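Local atomic coordinates of sucrose 6(F)-phosphate phosphorylase (Thermoanaerobacterium thermosaccharolyticum DSM 571, PDB entry 6S9V), a protein that belongs to the alpha-amylase family of carbohydrate-active enzymes and has a catalytic domain built as a TIM barrel. Residues V99-R104 with S177-L182; R209-G214 with L250-S255. One frame throughout, in Å; residues are numbered along the deposited sequence. Where two conformers were deposited one is given.

Contact 1. Residues V99-R104 with S177-L182; sequences VNHVSR and SEQIDL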
loop_
_atom_site.group_PDB
_atom_site.type_symbol
_atom_site.label_atom_id
_atom_site.label_comp_id
_atom_site.label_asym_id
_atom_site.label_seq_id
_atom_site.Cartn_x
_atom_site.Cartn_y
_atom_site.Cartn_z
ATOM N N VAL A 99 5.576 12.183 0.334
ATOM C CA VAL A 99 6.793 12.820 0.809
ATOM C C VAL A 99 7.793 13.041 -0.318
ATOM O O VAL A 99 8.708 13.858 -0.169
ATOM C CB VAL A 99 7.474 12.013 1.939
ATOM C CG1 VAL A 99 6.649 12.057 3.212
ATOM C CG2 VAL A 99 7.732 10.578 1.503
ATOM N N ASN A 100 7.656 12.331 -1.443
ATOM C CA ASN A 100 8.665 12.406 -2.492
ATOM C C ASN A 100 8.380 13.472 -3.540
ATOM O O ASN A 100 9.325 13.973 -4.157
ATOM C CB ASN A 100 8.816 11.046 -3.196
ATOM C CG ASN A 100 9.949 11.035 -4.218
ATOM O OD1 ASN A 100 11.124 11.128 -3.862
ATOM N ND2 ASN A 100 9.598 10.901 -5.496
ATOM N N HIS A 101 7.118 13.836 -3.768
ATOM C CA HIS A 101 6.812 14.692 -4.911
ATOM C C HIS A 101 5.479 15.402 -4.729
ATOM O O HIS A 101 4.629 14.991 -3.933
ATOM C CB HIS A 101 6.807 13.887 -6.218
ATOM C CG HIS A 101 5.991 12.632 -6.151
ATOM N ND1 HIS A 101 6.559 11.381 -6.026
ATOM C CD2 HIS A 101 4.651 12.435 -6.190
ATOM C CE1 HIS A 101 5.602 10.469 -5.989
ATOM N NE2 HIS A 101 4.436 11.083 -6.088
ATOM N N VAL A 102 5.316 16.481 -5.502
ATOM C CA VAL A 102 4.116 17.314 -5.508
ATOM C C VAL A 102 3.779 17.645 -6.959
ATOM O O VAL A 102 4.634 17.602 -7.846
ATOM C CB VAL A 102 4.329 18.601 -4.670
ATOM C CG1 VAL A 102 5.321 19.533 -5.364
ATOM C CG2 VAL A 102 3.013 19.304 -4.385
ATOM N N SER A 103 2.510 17.972 -7.203
ATOM C CA SER A 103 2.086 18.315 -8.557
ATOM C C SER A 103 2.852 19.521 -9.092
ATOM O O SER A 103 3.098 20.494 -8.370
ATOM C CB SER A 103 0.592 18.624 -8.578
ATOM O OG SER A 103 0.190 19.051 -9.869
ATOM N N ARG A 104 3.203 19.477 -10.380
ATOM C CA ARG A 104 3.727 20.666 -11.033
ATOM C C ARG A 104 2.693 21.783 -11.062
ATOM O O ARG A 104 3.045 22.940 -11.310
ATOM C CB ARG A 104 4.166 20.352 -12.465
ATOM C CG ARG A 104 3.007 19.918 -13.360
ATOM C CD ARG A 104 3.416 19.853 -14.822
ATOM N NE ARG A 104 3.731 21.167 -15.364
ATOM C CZ ARG A 104 4.029 21.404 -16.638
ATOM N NH1 ARG A 104 4.051 20.416 -17.525
ATOM N NH2 ARG A 104 4.307 22.637 -17.028
ATOM N N SER A 177 7.059 15.586 -16.578
ATOM C CA SER A 177 6.236 14.893 -15.603
ATOM C C SER A 177 5.346 15.868 -14.845
ATOM O O SER A 177 5.675 17.044 -14.673
ATOM C CB SER A 177 7.109 14.138 -14.604
ATOM O OG SER A 177 6.311 13.601 -13.568
ATOM N N GLU A 178 4.204 15.351 -14.388
ATOM C CA GLU A 178 3.324 16.071 -13.479
ATOM C C GLU A 178 3.817 16.045 -12.046
ATOM O O GLU A 178 3.306 16.807 -11.218
ATOM C CB GLU A 178 1.921 15.466 -13.515
ATOM C CG GLU A 178 1.193 15.651 -14.837
ATOM C CD GLU A 178 0.791 17.085 -15.109
ATOM O OE1 GLU A 178 0.532 17.834 -14.137
ATOM O OE2 GLU A 178 0.695 17.452 -16.304
ATOM N N GLN A 179 4.777 15.177 -11.738
ATOM C CA GLN A 179 5.202 14.902 -10.371
ATOM C C GLN A 179 6.615 15.439 -10.177
ATOM O O GLN A 179 7.582 14.864 -10.694
ATOM C CB GLN A 179 5.125 13.403 -10.084
ATOM C CG GLN A 179 3.690 12.849 -10.063
ATOM C CD GLN A 179 3.639 11.340 -10.273
ATOM O OE1 GLN A 179 4.086 10.832 -11.299
ATOM N NE2 GLN A 179 3.069 10.624 -9.311
ATOM N N ILE A 180 6.730 16.542 -9.442
ATOM C CA ILE A 180 8.012 17.193 -9.195
ATOM C C ILE A 180 8.535 16.742 -7.838
ATOM O O ILE A 180 7.839 16.873 -6.824
ATOM C CB ILE A 180 7.883 18.725 -9.230
ATOM C CG1 ILE A 180 7.152 19.199 -10.491
ATOM C CG2 ILE A 180 9.273 19.357 -9.126
ATOM C CD1 ILE A 180 7.735 18.677 -11.786
ATOM N N ASP A 181 9.766 16.242 -7.806
ATOM C CA ASP A 181 10.327 15.757 -6.552
ATOM C C ASP A 181 10.569 16.915 -5.589
ATOM O O ASP A 181 10.998 18.001 -5.989
ATOM C CB ASP A 181 11.639 15.003 -6.789
ATOM C CG ASP A 181 11.425 13.585 -7.283
ATOM O OD1 ASP A 181 10.522 13.373 -8.112
ATOM O OD2 ASP A 181 12.191 12.683 -6.867
ATOM N N LEU A 182 10.268 16.671 -4.315
ATOM C CA LEU A 182 10.540 17.612 -3.240
ATOM C C LEU A 182 11.938 17.385 -2.682
ATOM O O LEU A 182 12.411 16.249 -2.602
ATOM C CB LEU A 182 9.515 17.457 -2.117
ATOM C CG LEU A 182 8.058 17.767 -2.466
ATOM C CD1 LEU A 182 7.128 17.281 -1.363
ATOM C CD2 LEU A 182 7.894 19.254 -2.693
HETATM O O HOH W 1 12.271 13.646 -2.888
HETATM O O HOH W 2 3.209 17.654 -17.448
#
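Arg-104 lays the aliphatic part of its side chain across the Glu-178 carboxylate, with CG 3.3 Å from OE1. A bend at its third torsion (chi3 -66°) brings NH1 2.9 Å from a water that donates to Glu-178 OE2, bridging opposite charges whose nearest atoms, NH1 and OE2, stay 4.6 Å apart. OE1 also hydrogen-bonds with Ser-61 OG, and OE2 forms a salt bridge with Arg-105. The Arg-104 backbone N bonds to Glu-178 O, beside the two hydrogen bonds that pair Val-102 with Ile-180 in a two-stranded antiparallel sheet of strands distant in sequence. In alpha-amylase relatives the long excursion after the third barrel strand forms domain B, and here strands 101-103 and 179-181 join its start to its end.

Leu-182 closes one end of this pairing. Its N donates to Asn-100 O (2.9 Å), while its CD2 meets Val-102 CG1 at 3.7 Å, the side chains crossing at about a right angle. On the face opposite Val-102 and Ile-180, His-101 and Gln-179 run side by side, with Gln-179 CD over a face of the imidazole and the amide plane turned 66° from the ring. Asn-100 ND2 donates to His-101 ND1 (3.1 Å), lying in the ring plane, which helps set the ring's rotation; NE2 bonds weakly to bound bis-tris (BTB), probably from the crystallisation liquor. Gln-179 NE2 is held by Asp-63 and Phe-66 O.

Contact 2. Residues R209-G214 with L250-S255; sequences RLDAVG and LLEVHS
Leu-250 O receives the backbone N of Leu-210 at 2.9 Å and also draws in the CA-H of Arg-209, so the two chains begin in parallel register. Leu-251, on the opposite face of the sheet from Leu-250, puts its CB 4.3 Å from Val-213 CG1 and packs outward against Leu-235 of helix 230-244. These are the fourth and fifth strands of the TIM barrel, linked by that helix in a beta-alpha-beta crossover; the RLDAVG and LLEVHS sequences fit the conserved regions that end these strands in the alpha-amylase family.

Beyond the strand, Glu-252 has the largest share of the buried surface. Its N reaches Leu-210 O only weakly, but its side chain leaves anti to N (chi1 174°) and passes over the Arg-209 guanidinium, with CB above one face, offset toward its rim. OE1 then accepts a nearly straight bond (169°) from Ala-212 N at 2.8 Å, approached from above the carboxylate plane. The same OE1 lies 3.5 Å from Arg-209 NH2, a purely electrostatic salt bridge because it sits well out of the guanidinium plane. Arg-209 NH1 instead points in plane at Asp-211 OD1 (3.2 Å), completing a salt-bridge network of Arg-209, Asp-211 and Glu-252, and also pairs with Asp-96; NE pairs with a bound sulfate. Water joins Glu-252 O to Gly-214 N. Last, Val-253 sets CG2 against Val-213 CG1 at 3.7 Å.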
loop_
_atom_site.group_PDB
_atom_site.type_symbol
_atom_site.label_atom_id
_atom_site.label_comp_id
_atom_site.label_asym_id
_atom_site.label_seq_id
_atom_site.Cartn_x
_atom_site.Cartn_y
_atom_site.Cartn_z
ATOM N N ARG A 209 0.409 7.059 5.525
ATOM C CA ARG A 209 1.256 6.251 4.668
ATOM C C ARG A 209 2.244 7.164 3.954
ATOM O O ARG A 209 1.844 8.135 3.305
ATOM C CB ARG A 209 0.387 5.504 3.654
ATOM C CG ARG A 209 1.118 4.700 2.574
ATOM C CD ARG A 209 0.069 4.096 1.628
ATOM N NE ARG A 209 0.608 3.193 0.610
ATOM C CZ ARG A 209 1.177 3.586 -0.528
ATOM N NH1 ARG A 209 1.319 4.883 -0.796
ATOM N NH2 ARG A 209 1.613 2.679 -1.393
ATOM N N LEU A 210 3.531 6.853 4.074
ATOM C CA LEU A 210 4.577 7.614 3.395
ATOM C C LEU A 210 4.809 6.995 2.022
ATOM O O LEU A 210 5.548 6.017 1.878
ATOM C CB LEU A 210 5.855 7.624 4.222
ATOM C CG LEU A 210 5.767 8.281 5.603
ATOM C CD1 LEU A 210 7.151 8.484 6.163
ATOM C CD2 LEU A 210 5.024 9.608 5.564
ATOM N N ASP A 211 4.203 7.596 1.005
ATOM C CA ASP A 211 4.304 7.084 -0.352
ATOM C C ASP A 211 5.719 7.265 -0.895
ATOM O O ASP A 211 6.313 8.338 -0.763
ATOM C CB ASP A 211 3.304 7.816 -1.246
ATOM C CG ASP A 211 3.443 7.435 -2.705
ATOM O OD1 ASP A 211 3.160 6.269 -3.042
ATOM O OD2 ASP A 211 3.825 8.303 -3.518
ATOM N N ALA A 212 6.256 6.207 -1.504
ATOM C CA ALA A 212 7.522 6.278 -2.226
ATOM C C ALA A 212 8.636 6.838 -1.344
ATOM O O ALA A 212 9.556 7.494 -1.827
ATOM C CB ALA A 212 7.378 7.111 -3.505
ATOM N N VAL A 213 8.577 6.556 -0.041
ATOM C CA VAL A 213 9.544 7.155 0.874
ATOM C C VAL A 213 10.964 6.720 0.528
ATOM O O VAL A 213 11.924 7.472 0.748
ATOM C CB VAL A 213 9.179 6.811 2.334
ATOM C CG1 VAL A 213 9.351 5.325 2.609
ATOM C CG2 VAL A 213 10.017 7.655 3.303
ATOM N N GLY A 214 11.125 5.540 -0.070
ATOM C CA GLY A 214 12.460 5.077 -0.401
ATOM C C GLY A 214 13.204 5.966 -1.376
ATOM O O GLY A 214 14.430 5.853 -1.491
ATOM N N LEU A 250 3.174 4.800 8.442
ATOM C CA LEU A 250 3.244 3.505 7.768
ATOM C C LEU A 250 4.092 3.705 6.518
ATOM O O LEU A 250 3.707 4.456 5.615
ATOM C CB LEU A 250 1.842 2.999 7.421
ATOM C CG LEU A 250 1.690 1.742 6.573
ATOM C CD1 LEU A 250 2.489 0.572 7.109
ATOM C CD2 LEU A 250 0.202 1.399 6.487
ATOM N N LEU A 251 5.269 3.088 6.488
ATOM C CA LEU A 251 6.208 3.277 5.390
ATOM C C LEU A 251 5.931 2.278 4.277
ATOM O O LEU A 251 5.783 1.082 4.533
ATOM C CB LEU A 251 7.652 3.131 5.865
ATOM C CG LEU A 251 8.175 4.194 6.828
ATOM C CD1 LEU A 251 7.325 4.377 8.061
ATOM C CD2 LEU A 251 9.624 3.841 7.204
ATOM N N GLU A 252 5.876 2.775 3.043
ATOM C CA GLU A 252 5.735 1.933 1.860
ATOM C C GLU A 252 7.090 1.816 1.181
ATOM O O GLU A 252 7.564 2.778 0.572
ATOM C CB GLU A 252 4.712 2.505 0.887
ATOM C CG GLU A 252 4.637 1.724 -0.429
ATOM C CD GLU A 252 5.203 2.488 -1.622
ATOM O OE1 GLU A 252 4.956 3.700 -1.741
ATOM O OE2 GLU A 252 5.924 1.870 -2.437
ATOM N N VAL A 253 7.701 0.638 1.273
ATOM C CA VAL A 253 9.023 0.391 0.711
ATOM C C VAL A 253 8.966 -0.962 0.011
ATOM O O VAL A 253 8.772 -1.993 0.665
ATOM C CB VAL A 253 10.128 0.396 1.781
ATOM C CG1 VAL A 253 11.502 0.065 1.183
ATOM C CG2 VAL A 253 10.175 1.745 2.482
ATOM N N HIS A 254 9.117 -0.955 -1.310
ATOM C CA HIS A 254 9.318 -2.175 -2.083
ATOM C C HIS A 254 10.825 -2.382 -2.200
ATOM O O HIS A 254 11.502 -1.657 -2.934
ATOM C CB HIS A 254 8.658 -2.063 -3.450
ATOM C CG HIS A 254 7.164 -2.062 -3.390
ATOM N ND1 HIS A 254 6.438 -3.168 -3.008
ATOM C CD2 HIS A 254 6.263 -1.080 -3.626
ATOM C CE1 HIS A 254 5.149 -2.878 -3.046
ATOM N NE2 HIS A 254 5.016 -1.619 -3.422
ATOM N N SER A 255 11.353 -3.364 -1.476
ATOM C CA SER A 255 12.789 -3.599 -1.462
ATOM C C SER A 255 13.047 -5.041 -1.042
ATOM O O SER A 255 12.123 -5.795 -0.733
ATOM C CB SER A 255 13.500 -2.621 -0.521
ATOM O OG SER A 255 14.898 -2.853 -0.523
HETATM O O HOH W 3 9.465 3.522 -1.143
#

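Contact 1 closes before contact 2 opens along the chain, and their centres lie 15 Å apart. Contact 2 belongs to the barrel wall, uniting strands 207-210 and 248-251, whereas contact 1 sits just beyond strand 92-97, the barrel neighbour of 207-210, where the excursion of 72 residues leaves and returns. The two meet directly: Val-99 CG2 packs 3.5 Å from Asp-211 O, and Val-99 CG1 lies against Leu-210 CD2. Asp-211 of contact 2 hydrogen-bonds, and His-101 of contact 1 weakly, to bound BTB, probably a crystallisation component, consistent with a pocket at the C-terminal ends of the barrel strands, lined jointly by barrel and excursion.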